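Local structure of putative fructosamine-3-kinase (Thermobifida fusca YX, 3F7W) at residues A7-L12 against T40-K45; R59-G64 against V209-A214; S74-V79 against A110-A115; G129-D134 against L263-C268. The protein probably acts as a kinase of the fructosamine kinase family and has a protein-kinase-like fold, though its substrate is not established. All coordinates share one frame; numbering follows the deposited sequence.

Contact 1. Residues A7-L12 against T40-K45; sequences ARVTEL and TPLFVK. With EDO (1,2-ethanediol), chain E; EDO (1,2-ethanediol), chain G.
Val9, on helix 3-13, presents its two methyls to Leu42 and Val44, which lie two apart on strand 41-46 and both point at the helix. From CB the side chain forks at once. CG1, anti to the backbone N (chi1 171°), reaches Leu42 CD1 at 3.8 Å, and these two side chains run past each other in opposite directions. CG2 sits over the fork of Val44, 3.9 Å from its CG2 and 4.0 Å from its CG1, the two side chains crossing at a slant. Val17 of strand 17-26 also touches Val9, and the helix packs against the antiparallel sheet of what is probably a kinase-like N-terminal lobe. Lys45 leaves the strand on the other face: its extended chain carries NZ to Glu61 and Asp211, with which it makes salt bridges, and to O1 of the chain G ethanediol, which accepts a hydrogen bond from NZ at 3.0 Å. A methionine in its place would probably leave those two carboxylates without their shared positive partner. Between the segments no hydrogen bond forms: this contact holds by the fit of branched methyls, while Arg8 of the same helix adds polar bonds to Thr86 and Leu47 beside it.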
loop_
_atom_site.group_PDB
_atom_site.type_symbol
_atom_site.label_atom_id
_atom_site.label_comp_id
_atom_site.label_asym_id
_atom_site.label_seq_id
_atom_site.Cartn_x
_atom_site.Cartn_y
_atom_site.Cartn_z
ATOM N N ALA A 7 15.319 21.368 -11.268
ATOM C CA ALA A 7 16.117 22.018 -10.237
ATOM C C ALA A 7 16.011 21.281 -8.905
ATOM O O ALA A 7 17.007 21.087 -8.227
ATOM C CB ALA A 7 15.669 23.484 -10.064
ATOM N N ARG A 8 14.785 20.934 -8.520
ATOM C CA ARG A 8 14.528 20.280 -7.231
ATOM C C ARG A 8 15.223 18.908 -7.167
ATOM O O ARG A 8 15.869 18.565 -6.165
ATOM C CB ARG A 8 13.017 20.215 -6.997
ATOM C CG ARG A 8 12.400 21.623 -6.790
ATOM C CD ARG A 8 10.924 21.710 -7.157
ATOM N NE ARG A 8 10.095 20.827 -6.339
ATOM C CZ ARG A 8 8.780 20.683 -6.487
ATOM N NH1 ARG A 8 8.118 21.394 -7.401
ATOM N NH2 ARG A 8 8.126 19.855 -5.699
ATOM N N VAL A 9 15.160 18.159 -8.269
ATOM C CA VAL A 9 15.825 16.846 -8.353
ATOM C C VAL A 9 17.333 16.978 -8.225
ATOM O O VAL A 9 17.984 16.273 -7.442
ATOM C CB VAL A 9 15.413 16.085 -9.646
ATOM C CG1 VAL A 9 16.250 14.826 -9.847
ATOM C CG2 VAL A 9 13.943 15.723 -9.562
ATOM N N THR A 10 17.928 17.906 -8.961
ATOM C CA THR A 10 19.356 18.111 -8.828
ATOM C C THR A 10 19.774 18.463 -7.399
ATOM O O THR A 10 20.779 17.943 -6.899
ATOM C CB THR A 10 19.843 19.173 -9.823
ATOM O OG1 THR A 10 19.590 18.676 -11.146
ATOM C CG2 THR A 10 21.358 19.483 -9.628
ATOM N N GLU A 11 19.012 19.333 -6.750
ATOM C CA GLU A 11 19.296 19.704 -5.367
ATOM C C GLU A 11 19.221 18.485 -4.452
ATOM O O GLU A 11 20.067 18.303 -3.577
ATOM C CB GLU A 11 18.293 20.759 -4.885
ATOM C CG GLU A 11 18.560 21.312 -3.478
ATOM C CD GLU A 11 19.821 22.153 -3.401
ATOM O OE1 GLU A 11 20.040 22.989 -4.302
ATOM O OE2 GLU A 11 20.588 21.983 -2.431
ATOM N N LEU A 12 18.193 17.664 -4.644
ATOM C CA LEU A 12 17.943 16.538 -3.748
ATOM C C LEU A 12 18.863 15.352 -3.980
ATOM O O LEU A 12 19.169 14.635 -3.036
ATOM C CB LEU A 12 16.482 16.102 -3.835
ATOM C CG LEU A 12 15.497 17.106 -3.264
ATOM C CD1 LEU A 12 14.089 16.615 -3.512
ATOM C CD2 LEU A 12 15.789 17.341 -1.771
ATOM N N THR A 40 20.431 7.814 -16.516
ATOM C CA THR A 40 19.655 7.174 -15.439
ATOM C C THR A 40 18.256 7.788 -15.351
ATOM O O THR A 40 18.127 9.006 -15.207
ATOM C CB THR A 40 20.314 7.347 -14.058
ATOM O OG1 THR A 40 21.646 6.845 -14.088
ATOM C CG2 THR A 40 19.512 6.624 -12.947
ATOM N N PRO A 41 17.205 6.968 -15.472
ATOM C CA PRO A 41 15.872 7.517 -15.333
ATOM C C PRO A 41 15.366 7.425 -13.887
ATOM O O PRO A 41 15.661 6.459 -13.181
ATOM C CB PRO A 41 15.044 6.612 -16.234
ATOM C CG PRO A 41 15.688 5.255 -16.062
ATOM C CD PRO A 41 17.159 5.525 -15.810
ATOM N N LEU A 42 14.575 8.418 -13.507
ATOM C CA LEU A 42 13.975 8.543 -12.205
ATOM C C LEU A 42 12.485 8.780 -12.359
ATOM O O LEU A 42 12.056 9.503 -13.265
ATOM C CB LEU A 42 14.590 9.716 -11.453
ATOM C CG LEU A 42 16.090 9.725 -11.171
ATOM C CD1 LEU A 42 16.416 11.034 -10.415
ATOM C CD2 LEU A 42 16.492 8.453 -10.379
ATOM N N PHE A 43 11.711 8.178 -11.463
ATOM C CA PHE A 43 10.291 8.471 -11.326
ATOM C C PHE A 43 10.183 9.526 -10.220
ATOM O O PHE A 43 10.668 9.309 -9.119
ATOM C CB PHE A 43 9.498 7.230 -10.965
ATOM C CG PHE A 43 8.013 7.488 -10.774
ATOM C CD1 PHE A 43 7.260 7.987 -11.801
ATOM C CD2 PHE A 43 7.376 7.158 -9.591
ATOM C CE1 PHE A 43 5.904 8.204 -11.646
ATOM C CE2 PHE A 43 6.002 7.376 -9.448
ATOM C CZ PHE A 43 5.290 7.908 -10.478
ATOM N N VAL A 44 9.531 10.640 -10.521
ATOM C CA VAL A 44 9.490 11.782 -9.594
ATOM C C VAL A 44 8.029 12.200 -9.382
ATOM O O VAL A 44 7.276 12.387 -10.365
ATOM C CB VAL A 44 10.343 12.948 -10.126
ATOM C CG1 VAL A 44 10.269 14.173 -9.222
ATOM C CG2 VAL A 44 11.844 12.492 -10.367
ATOM N N LYS A 45 7.637 12.276 -8.112
ATOM C CA LYS A 45 6.369 12.884 -7.693
ATOM C C LYS A 45 6.702 14.264 -7.163
ATOM O O LYS A 45 7.720 14.459 -6.466
ATOM C CB LYS A 45 5.689 12.112 -6.575
ATOM C CG LYS A 45 5.334 10.712 -6.885
ATOM C CD LYS A 45 4.754 10.011 -5.682
ATOM C CE LYS A 45 4.426 8.554 -6.019
ATOM N NZ LYS A 45 3.635 7.940 -4.914
HETATM C C1 EDO E . 22.203 5.142 -10.921
HETATM O O1 EDO E . 22.524 6.400 -11.497
HETATM C C2 EDO E . 22.929 4.900 -9.603
HETATM O O2 EDO E . 24.096 5.698 -9.469
HETATM C C1 EDO G . 2.582 11.065 -2.786
HETATM O O1 EDO G . 1.948 9.893 -3.312
HETATM C C2 EDO G . 2.705 10.890 -1.306
HETATM O O2 EDO G . 3.645 9.854 -1.155
#

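Contact 2. Residues R59-G64 against V209-A214; sequences RAEALG and VIDPAA. With EDO (1,2-ethanediol), chain G.
Glu61 crosses Pro212 at about a right angle, where helix 57-68, probably the counterpart of the αC helix of protein kinases, meets the loop after strand 206-209; the position of Asp211 in that loop is consistent with that of the DFG aspartate. The glutamate is fully stretched, CG anti to the backbone N (chi1 -172°), which carries the chain across Pro212 at CD and CG and brings OE2 to 3.8 Å from Pro212 CD. Asp211 starts out away from the helix, its backbone in a left-handed conformation, yet its carboxylate swings back until OD1 is 4.1 Å from Glu61 OE2. Two like charges this close would probably be unfavourable alone, but Lys45 makes salt bridges to Glu61 OE1 and Asp211 OD1. Waters fill in between the segments. One donates to Glu61 OE2 at 2.6 Å and accepts from the backbone N of Asp211; a second donates to Pro212 O and, weakly, to Glu61 OE1. OE1 also lies beside the hydroxyls of the chain G ethanediol. An alanine here would probably deprive Lys45 of one of its two carboxylates, remove the chain that crosses Pro212 and leave both waters with one grip fewer. Further along, a third water donates to Ala60 O and accepts from the backbone N of Ala214, 2.9 Å from each, and donates weakly to Pro212 O. Beside it Gly64 CA comes to 3.8 Å from Ala214 CB; a CB on that glycine would stand only 3.1 Å from the same methyl.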
loop_
_atom_site.group_PDB
_atom_site.type_symbol
_atom_site.label_atom_id
_atom_site.label_comp_id
_atom_site.label_asym_id
_atom_site.label_seq_id
_atom_site.Cartn_x
_atom_site.Cartn_y
_atom_site.Cartn_z
ATOM N N ARG A 59 6.864 12.400 3.350
ATOM C CA ARG A 59 7.660 11.724 4.359
ATOM C C ARG A 59 7.207 10.285 4.590
ATOM O O ARG A 59 8.024 9.379 4.708
ATOM C CB ARG A 59 7.578 12.503 5.661
ATOM C CG ARG A 59 8.150 11.784 6.878
ATOM C CD ARG A 59 8.128 12.719 8.064
ATOM N NE ARG A 59 9.098 13.789 7.862
ATOM C CZ ARG A 59 10.337 13.796 8.343
ATOM N NH1 ARG A 59 10.783 12.791 9.086
ATOM N NH2 ARG A 59 11.135 14.819 8.069
ATOM N N ALA A 60 5.898 10.077 4.666
ATOM C CA ALA A 60 5.360 8.738 4.920
ATOM C C ALA A 60 5.793 7.757 3.833
ATOM O O ALA A 60 6.137 6.588 4.121
ATOM C CB ALA A 60 3.791 8.801 5.007
ATOM N N GLU A 61 5.771 8.211 2.587
ATOM C CA GLU A 61 6.189 7.375 1.477
ATOM C C GLU A 61 7.737 7.197 1.471
ATOM O O GLU A 61 8.197 6.081 1.288
ATOM C CB GLU A 61 5.699 7.899 0.137
ATOM C CG GLU A 61 5.999 6.853 -0.991
ATOM C CD GLU A 61 5.409 7.119 -2.345
ATOM O OE1 GLU A 61 4.507 7.950 -2.486
ATOM O OE2 GLU A 61 5.877 6.452 -3.302
ATOM N N ALA A 62 8.495 8.274 1.660
ATOM C CA ALA A 62 9.984 8.174 1.641
ATOM C C ALA A 62 10.454 7.212 2.747
ATOM O O ALA A 62 11.305 6.316 2.511
ATOM C CB ALA A 62 10.654 9.557 1.781
ATOM N N LEU A 63 9.932 7.410 3.953
ATOM C CA LEU A 63 10.312 6.570 5.098
ATOM C C LEU A 63 9.791 5.155 4.916
ATOM O O LEU A 63 10.473 4.168 5.258
ATOM C CB LEU A 63 9.848 7.173 6.415
ATOM C CG LEU A 63 10.482 8.532 6.824
ATOM C CD1 LEU A 63 10.115 8.895 8.262
ATOM C CD2 LEU A 63 11.996 8.525 6.654
ATOM N N GLY A 64 8.583 5.034 4.369
ATOM C CA GLY A 64 7.984 3.723 4.148
ATOM C C GLY A 64 8.755 2.943 3.096
ATOM O O GLY A 64 8.993 1.767 3.270
ATOM N N VAL A 209 6.987 -2.982 -6.489
ATOM C CA VAL A 209 5.797 -2.482 -5.789
ATOM C C VAL A 209 5.967 -0.993 -5.571
ATOM O O VAL A 209 7.029 -0.534 -5.146
ATOM C CB VAL A 209 5.518 -3.245 -4.452
ATOM C CG1 VAL A 209 5.352 -4.742 -4.727
ATOM C CG2 VAL A 209 6.620 -3.012 -3.401
ATOM N N ILE A 210 4.923 -0.236 -5.887
ATOM C CA ILE A 210 4.999 1.238 -5.844
ATOM C C ILE A 210 3.882 1.803 -4.975
ATOM O O ILE A 210 2.933 1.080 -4.588
ATOM C CB ILE A 210 4.966 1.858 -7.257
ATOM C CG1 ILE A 210 3.681 1.465 -7.994
ATOM C CG2 ILE A 210 6.235 1.514 -8.062
ATOM C CD1 ILE A 210 3.334 2.352 -9.215
ATOM N N ASP A 211 4.006 3.087 -4.633
ATOM C CA ASP A 211 2.979 3.795 -3.914
ATOM C C ASP A 211 2.577 3.124 -2.572
ATOM O O ASP A 211 1.399 2.961 -2.275
ATOM C CB ASP A 211 1.773 4.002 -4.827
ATOM C CG ASP A 211 2.117 4.778 -6.101
ATOM O OD1 ASP A 211 3.099 5.570 -6.123
ATOM O OD2 ASP A 211 1.386 4.569 -7.073
ATOM N N PRO A 212 3.553 2.795 -1.724
ATOM C CA PRO A 212 3.218 2.114 -0.482
ATOM C C PRO A 212 2.540 3.004 0.548
ATOM O O PRO A 212 2.720 4.237 0.559
ATOM C CB PRO A 212 4.599 1.715 0.083
ATOM C CG PRO A 212 5.489 2.803 -0.370
ATOM C CD PRO A 212 5.007 3.049 -1.811
ATOM N N ALA A 213 1.762 2.368 1.430
ATOM C CA ALA A 213 1.253 2.982 2.661
ATOM C C ALA A 213 1.809 2.072 3.788
ATOM O O ALA A 213 1.091 1.364 4.501
ATOM C CB ALA A 213 -0.290 3.045 2.658
ATOM N N ALA A 214 3.139 2.062 3.898
ATOM C CA ALA A 214 3.855 0.992 4.566
ATOM C C ALA A 214 3.700 1.072 6.086
ATOM O O ALA A 214 3.728 2.153 6.683
ATOM C CB ALA A 214 5.360 0.974 4.164
HETATM C C1 EDO G . 2.582 11.065 -2.786
HETATM O O1 EDO G . 1.948 9.893 -3.312
HETATM C C2 EDO G . 2.705 10.890 -1.306
HETATM O O2 EDO G . 3.645 9.854 -1.155
HETATM O O HOH W 1 4.708 4.345 2.904
HETATM O O HOH W 2 6.215 4.758 -5.222
HETATM O O HOH W 3 2.263 6.305 -1.617
#

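Contact 3. Residues S74-V79 against A110-A115. With EDO (1,2-ethanediol), chain H.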
loop_
_atom_site.group_PDB
_atom_site.type_symbol
_atom_site.label_atom_id
_atom_site.label_comp_id
_atom_site.label_asym_id
_atom_site.label_seq_id
_atom_site.Cartn_x
_atom_site.Cartn_y
_atom_site.Cartn_z
ATOM N N SER A 74 14.436 -7.356 -2.711
ATOM C CA SER A 74 13.397 -6.380 -2.455
ATOM C C SER A 74 12.709 -5.935 -3.745
ATOM O O SER A 74 13.387 -5.556 -4.731
ATOM C CB SER A 74 13.955 -5.109 -1.803
ATOM O OG SER A 74 12.908 -4.155 -1.648
ATOM N N PRO A 75 11.370 -5.928 -3.746
ATOM C CA PRO A 75 10.639 -5.384 -4.897
ATOM C C PRO A 75 10.386 -3.864 -4.780
ATOM O O PRO A 75 9.657 -3.322 -5.577
ATOM C CB PRO A 75 9.302 -6.145 -4.836
ATOM C CG PRO A 75 9.102 -6.358 -3.408
ATOM C CD PRO A 75 10.451 -6.448 -2.726
ATOM N N VAL A 76 11.012 -3.188 -3.817
ATOM C CA VAL A 76 10.735 -1.778 -3.518
ATOM C C VAL A 76 11.732 -0.901 -4.270
ATOM O O VAL A 76 12.943 -1.130 -4.174
ATOM C CB VAL A 76 10.893 -1.514 -1.982
ATOM C CG1 VAL A 76 10.557 -0.060 -1.635
ATOM C CG2 VAL A 76 10.017 -2.474 -1.191
ATOM N N PRO A 77 11.261 0.149 -4.952
ATOM C CA PRO A 77 12.240 1.070 -5.598
ATOM C C PRO A 77 13.113 1.814 -4.594
ATOM O O PRO A 77 12.656 2.179 -3.494
ATOM C CB PRO A 77 11.368 2.083 -6.319
ATOM C CG PRO A 77 10.029 1.583 -6.264
ATOM C CD PRO A 77 9.890 0.630 -5.123
ATOM N N GLN A 78 14.354 2.088 -5.006
ATOM C CA GLN A 78 15.273 2.902 -4.243
ATOM C C GLN A 78 14.930 4.389 -4.413
ATOM O O GLN A 78 14.568 4.826 -5.491
ATOM C CB GLN A 78 16.700 2.668 -4.739
ATOM C CG GLN A 78 17.182 1.223 -4.702
ATOM C CD GLN A 78 18.611 1.113 -5.194
ATOM O OE1 GLN A 78 19.101 2.016 -5.875
ATOM N NE2 GLN A 78 19.287 0.020 -4.856
ATOM N N VAL A 79 15.075 5.132 -3.343
ATOM C CA VAL A 79 14.789 6.564 -3.333
ATOM C C VAL A 79 16.105 7.283 -3.618
ATOM O O VAL A 79 17.108 6.989 -2.984
ATOM C CB VAL A 79 14.216 6.972 -1.976
ATOM C CG1 VAL A 79 14.075 8.491 -1.895
ATOM C CG2 VAL A 79 12.837 6.269 -1.792
ATOM N N ALA A 110 7.288 -12.543 0.296
ATOM C CA ALA A 110 7.524 -13.273 1.526
ATOM C C ALA A 110 8.722 -12.694 2.298
ATOM O O ALA A 110 8.640 -12.506 3.500
ATOM C CB ALA A 110 7.733 -14.805 1.234
ATOM N N ALA A 111 9.834 -12.433 1.616
ATOM C CA ALA A 111 11.032 -11.912 2.290
ATOM C C ALA A 111 10.770 -10.494 2.833
ATOM O O ALA A 111 11.215 -10.143 3.920
ATOM C CB ALA A 111 12.227 -11.907 1.341
HETATM N N MSE A 112 10.022 -9.715 2.058
HETATM C CA MSE A 112 9.638 -8.357 2.432
HETATM C C MSE A 112 8.831 -8.413 3.733
HETATM O O MSE A 112 9.194 -7.749 4.704
HETATM C CB MSE A 112 8.793 -7.670 1.346
HETATM C CG MSE A 112 8.346 -6.258 1.705
HETATM SE SE MSE A 112 7.307 -5.489 0.269
HETATM C CE MSE A 112 5.616 -6.257 0.877
ATOM N N HIS A 113 7.770 -9.207 3.751
ATOM C CA HIS A 113 6.931 -9.341 4.948
ATOM C C HIS A 113 7.706 -9.836 6.179
ATOM O O HIS A 113 7.550 -9.305 7.286
ATOM C CB HIS A 113 5.786 -10.302 4.690
ATOM C CG HIS A 113 4.718 -9.754 3.796
ATOM N ND1 HIS A 113 3.771 -10.554 3.206
ATOM C CD2 HIS A 113 4.430 -8.484 3.421
ATOM C CE1 HIS A 113 2.932 -9.803 2.519
ATOM N NE2 HIS A 113 3.334 -8.544 2.598
ATOM N N LEU A 114 8.536 -10.849 5.976
ATOM C CA LEU A 114 9.238 -11.513 7.083
ATOM C C LEU A 114 10.446 -10.749 7.634
ATOM O O LEU A 114 11.038 -11.163 8.634
ATOM C CB LEU A 114 9.590 -12.953 6.690
ATOM C CG LEU A 114 8.492 -13.990 7.038
ATOM C CD1 LEU A 114 7.079 -13.590 6.575
ATOM C CD2 LEU A 114 8.850 -15.322 6.449
ATOM N N ALA A 115 10.818 -9.646 7.004
ATOM C CA ALA A 115 11.727 -8.684 7.637
ATOM C C ALA A 115 11.161 -8.298 9.011
ATOM O O ALA A 115 11.896 -8.043 9.936
ATOM C CB ALA A 115 11.908 -7.469 6.736
HETATM C C1 EDO H . 18.955 1.962 -9.098
HETATM O O1 EDO H . 19.484 0.686 -8.738
HETATM C C2 EDO H . 20.034 2.761 -9.800
HETATM O O2 EDO H . 19.400 3.591 -10.781
#
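The selenium of Met112, a selenomethionine on helix 99-114, touches two residues of the 74-79 loop. SE lies 4.2 Å from Pro75 CG, the two side chains crossing nearly at right angles, and 4.3 Å from Val76 CG2. The chain gets there by running out straight, CG anti to the backbone N, and then bending at the selenium (chi3 86°), so that SE itself, and not the terminal CE, is the atom nearest the loop. Both contacts are apolar and at ordinary van der Waals range. Behind them, Ser74 holds the loop in shape: its OG accepts from the backbone N of Val76 at 3.0 Å, with an N-H...O angle of 159°, an ST turn that curls the chain around Pro75. Further out, Leu68 of helix 57-68 touches both Val76 and Met112 and so joins the two sides. Next to Met112, His113 is fixed by hydrogen bonds between its ring nitrogens and Tyr241 OH and Asp222 OD2. A loop running from helix 57-68 to strand 79-83 and packed on helix 99-114 is consistent with the αC-β4 loop of the protein kinase fold, with helix 99-114 probably the counterpart of αE.

Contact 4. Residues G129-D134 against L263-C268; sequences GPLPMD and LLVHVC
Leu131 opens the second strand of a small antiparallel hairpin, strands 126-128 and 131-133, and reaches from it to Val265 and Cys268 on helix 251-270. One methyl does all the touching: Leu131 CD1 lies 3.9 Å from Cys268 CB and, more loosely, 4.4 Å from Val265 CG1. The two helix residues are three apart, so they stand on neighbouring turns of the same face, and the methyl is set against both. The leucine's CG is anti to its carbonyl carbon, and CD1 is anti to CA (chi2 175°), which carries that one methyl out to the helix. On the cysteine it is CB that meets the leucine, SG being turned farther from the methyl. On the valine the branch that comes nearer is CG1, the one anti to the backbone N, while CG2 stays farther off. Nothing polar crosses between the segments. The contact lies in the mainly helical C-terminal lobe of the kinase-like fold, where helix 141-159 touches both segments: Arg156 meets Leu131, and Tyr153 meets both Met133 and Leu264. The hairpin's reversal falls at Gly129 and Pro130, whose backbone angles are close to those of a type II' turn. Gly129, at phi 52° and psi -130°, has a conformation that favours glycine, and a CB on it would run into Pro130 CD. Beyond the turn, Pro132 sits on the exposed side of the strand, and its carbonyl oxygen is hydrogen-bonded to the hydroxyl of Tyr153.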
loop_
_atom_site.group_PDB
_atom_site.type_symbol
_atom_site.label_atom_id
_atom_site.label_comp_id
_atom_site.label_asym_id
_atom_site.label_seq_id
_atom_site.Cartn_x
_atom_site.Cartn_y
_atom_site.Cartn_z
ATOM N N GLY A 129 -3.662 7.165 0.392
ATOM C CA GLY A 129 -3.877 8.288 -0.516
ATOM C C GLY A 129 -3.713 9.605 0.235
ATOM O O GLY A 129 -2.736 9.767 0.960
ATOM N N PRO A 130 -4.679 10.523 0.096
ATOM C CA PRO A 130 -4.665 11.778 0.846
ATOM C C PRO A 130 -5.277 11.679 2.246
ATOM O O PRO A 130 -5.314 12.688 2.961
ATOM C CB PRO A 130 -5.527 12.701 -0.031
ATOM C CG PRO A 130 -6.570 11.798 -0.606
ATOM C CD PRO A 130 -5.868 10.421 -0.788
ATOM N N LEU A 131 -5.780 10.509 2.651
ATOM C CA LEU A 131 -6.431 10.402 3.953
ATOM C C LEU A 131 -5.419 10.058 5.023
ATOM O O LEU A 131 -4.566 9.173 4.790
ATOM C CB LEU A 131 -7.522 9.313 3.980
ATOM C CG LEU A 131 -8.774 9.549 3.152
ATOM C CD1 LEU A 131 -9.690 8.276 3.208
ATOM C CD2 LEU A 131 -9.471 10.795 3.637
ATOM N N PRO A 132 -5.528 10.677 6.201
ATOM C CA PRO A 132 -4.720 10.205 7.330
ATOM C C PRO A 132 -4.949 8.713 7.613
ATOM O O PRO A 132 -6.076 8.185 7.436
ATOM C CB PRO A 132 -5.213 11.057 8.493
ATOM C CG PRO A 132 -5.679 12.319 7.836
ATOM C CD PRO A 132 -6.384 11.812 6.605
HETATM N N MSE A 133 -3.867 8.057 8.015
HETATM C CA MSE A 133 -3.879 6.650 8.386
HETATM C C MSE A 133 -3.081 6.549 9.703
HETATM O O MSE A 133 -1.892 6.865 9.738
HETATM C CB MSE A 133 -3.276 5.741 7.297
HETATM C CG MSE A 133 -3.310 4.241 7.702
HETATM SE SE MSE A 133 -2.509 3.079 6.398
HETATM C CE MSE A 133 -0.665 3.669 6.618
ATOM N N ASP A 134 -3.755 6.091 10.756
ATOM C CA ASP A 134 -3.222 6.120 12.135
ATOM C C ASP A 134 -2.230 4.997 12.353
ATOM O O ASP A 134 -2.587 3.802 12.353
ATOM C CB ASP A 134 -4.368 6.019 13.152
ATOM C CG ASP A 134 -3.893 6.199 14.597
ATOM O OD1 ASP A 134 -2.696 6.478 14.821
ATOM O OD2 ASP A 134 -4.731 6.066 15.496
ATOM N N LEU A 263 -11.638 -1.570 1.474
ATOM C CA LEU A 263 -12.959 -1.249 0.943
ATOM C C LEU A 263 -13.592 0.007 1.570
ATOM O O LEU A 263 -14.245 0.811 0.864
ATOM C CB LEU A 263 -13.918 -2.455 1.026
ATOM C CG LEU A 263 -13.602 -3.527 -0.038
ATOM C CD1 LEU A 263 -14.342 -4.841 0.299
ATOM C CD2 LEU A 263 -13.908 -3.026 -1.512
ATOM N N LEU A 264 -13.413 0.172 2.874
ATOM C CA LEU A 264 -13.852 1.390 3.551
ATOM C C LEU A 264 -13.107 2.646 3.076
ATOM O O LEU A 264 -13.713 3.713 2.917
ATOM C CB LEU A 264 -13.723 1.239 5.064
ATOM C CG LEU A 264 -14.781 0.318 5.682
ATOM C CD1 LEU A 264 -14.318 -0.113 7.083
ATOM C CD2 LEU A 264 -16.180 1.000 5.745
ATOM N N VAL A 265 -11.812 2.510 2.835
ATOM C CA VAL A 265 -11.048 3.608 2.249
ATOM C C VAL A 265 -11.604 3.966 0.873
ATOM O O VAL A 265 -11.753 5.139 0.561
ATOM C CB VAL A 265 -9.539 3.279 2.189
ATOM C CG1 VAL A 265 -8.760 4.369 1.399
ATOM C CG2 VAL A 265 -9.002 3.164 3.608
ATOM N N HIS A 266 -11.949 2.965 0.067
ATOM C CA HIS A 266 -12.456 3.231 -1.290
ATOM C C HIS A 266 -13.805 3.961 -1.242
ATOM O O HIS A 266 -14.053 4.905 -2.010
ATOM C CB HIS A 266 -12.525 1.951 -2.114
ATOM C CG HIS A 266 -11.211 1.249 -2.208
ATOM N ND1 HIS A 266 -10.005 1.929 -2.203
ATOM C CD2 HIS A 266 -10.901 -0.069 -2.281
ATOM C CE1 HIS A 266 -9.013 1.057 -2.242
ATOM N NE2 HIS A 266 -9.527 -0.160 -2.314
ATOM N N VAL A 267 -14.662 3.537 -0.321
ATOM C CA VAL A 267 -15.962 4.173 -0.160
ATOM C C VAL A 267 -15.728 5.621 0.279
ATOM O O VAL A 267 -16.362 6.544 -0.238
ATOM C CB VAL A 267 -16.873 3.410 0.811
ATOM C CG1 VAL A 267 -18.169 4.234 1.099
ATOM C CG2 VAL A 267 -17.277 2.080 0.187
ATOM N N CYS A 268 -14.757 5.832 1.164
ATOM C CA CYS A 268 -14.407 7.210 1.564
ATOM C C CYS A 268 -13.935 8.082 0.421
ATOM O O CYS A 268 -14.397 9.200 0.279
ATOM C CB CYS A 268 -13.353 7.219 2.660
ATOM S SG CYS A 268 -14.017 6.737 4.271
#

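Overall arrangement
Contact 2 is the hub. Its centre lies about 17 Å from that of contact 1, yet Lys45 NZ joins them through salt bridges to Glu61 OE1 (2.6 Å) and Asp211 OD1 (2.7 Å), a trio that probably corresponds to the lysine, αC glutamate and DFG aspartate of protein kinases and is consistent with a nucleotide site; an unidentified ligand lies about 5 Å from the side chain of Asp211. Contact 3, about 11 Å away between centres, meets contact 2 through a probable hydrogen bond from Val209 N to Pro75 O (2.8 Å). Contact 4 touches it where Met133 CE packs on Ala213 O (3.6 Å). Contacts 3 and 4 lie on opposite sides of the chain's centre.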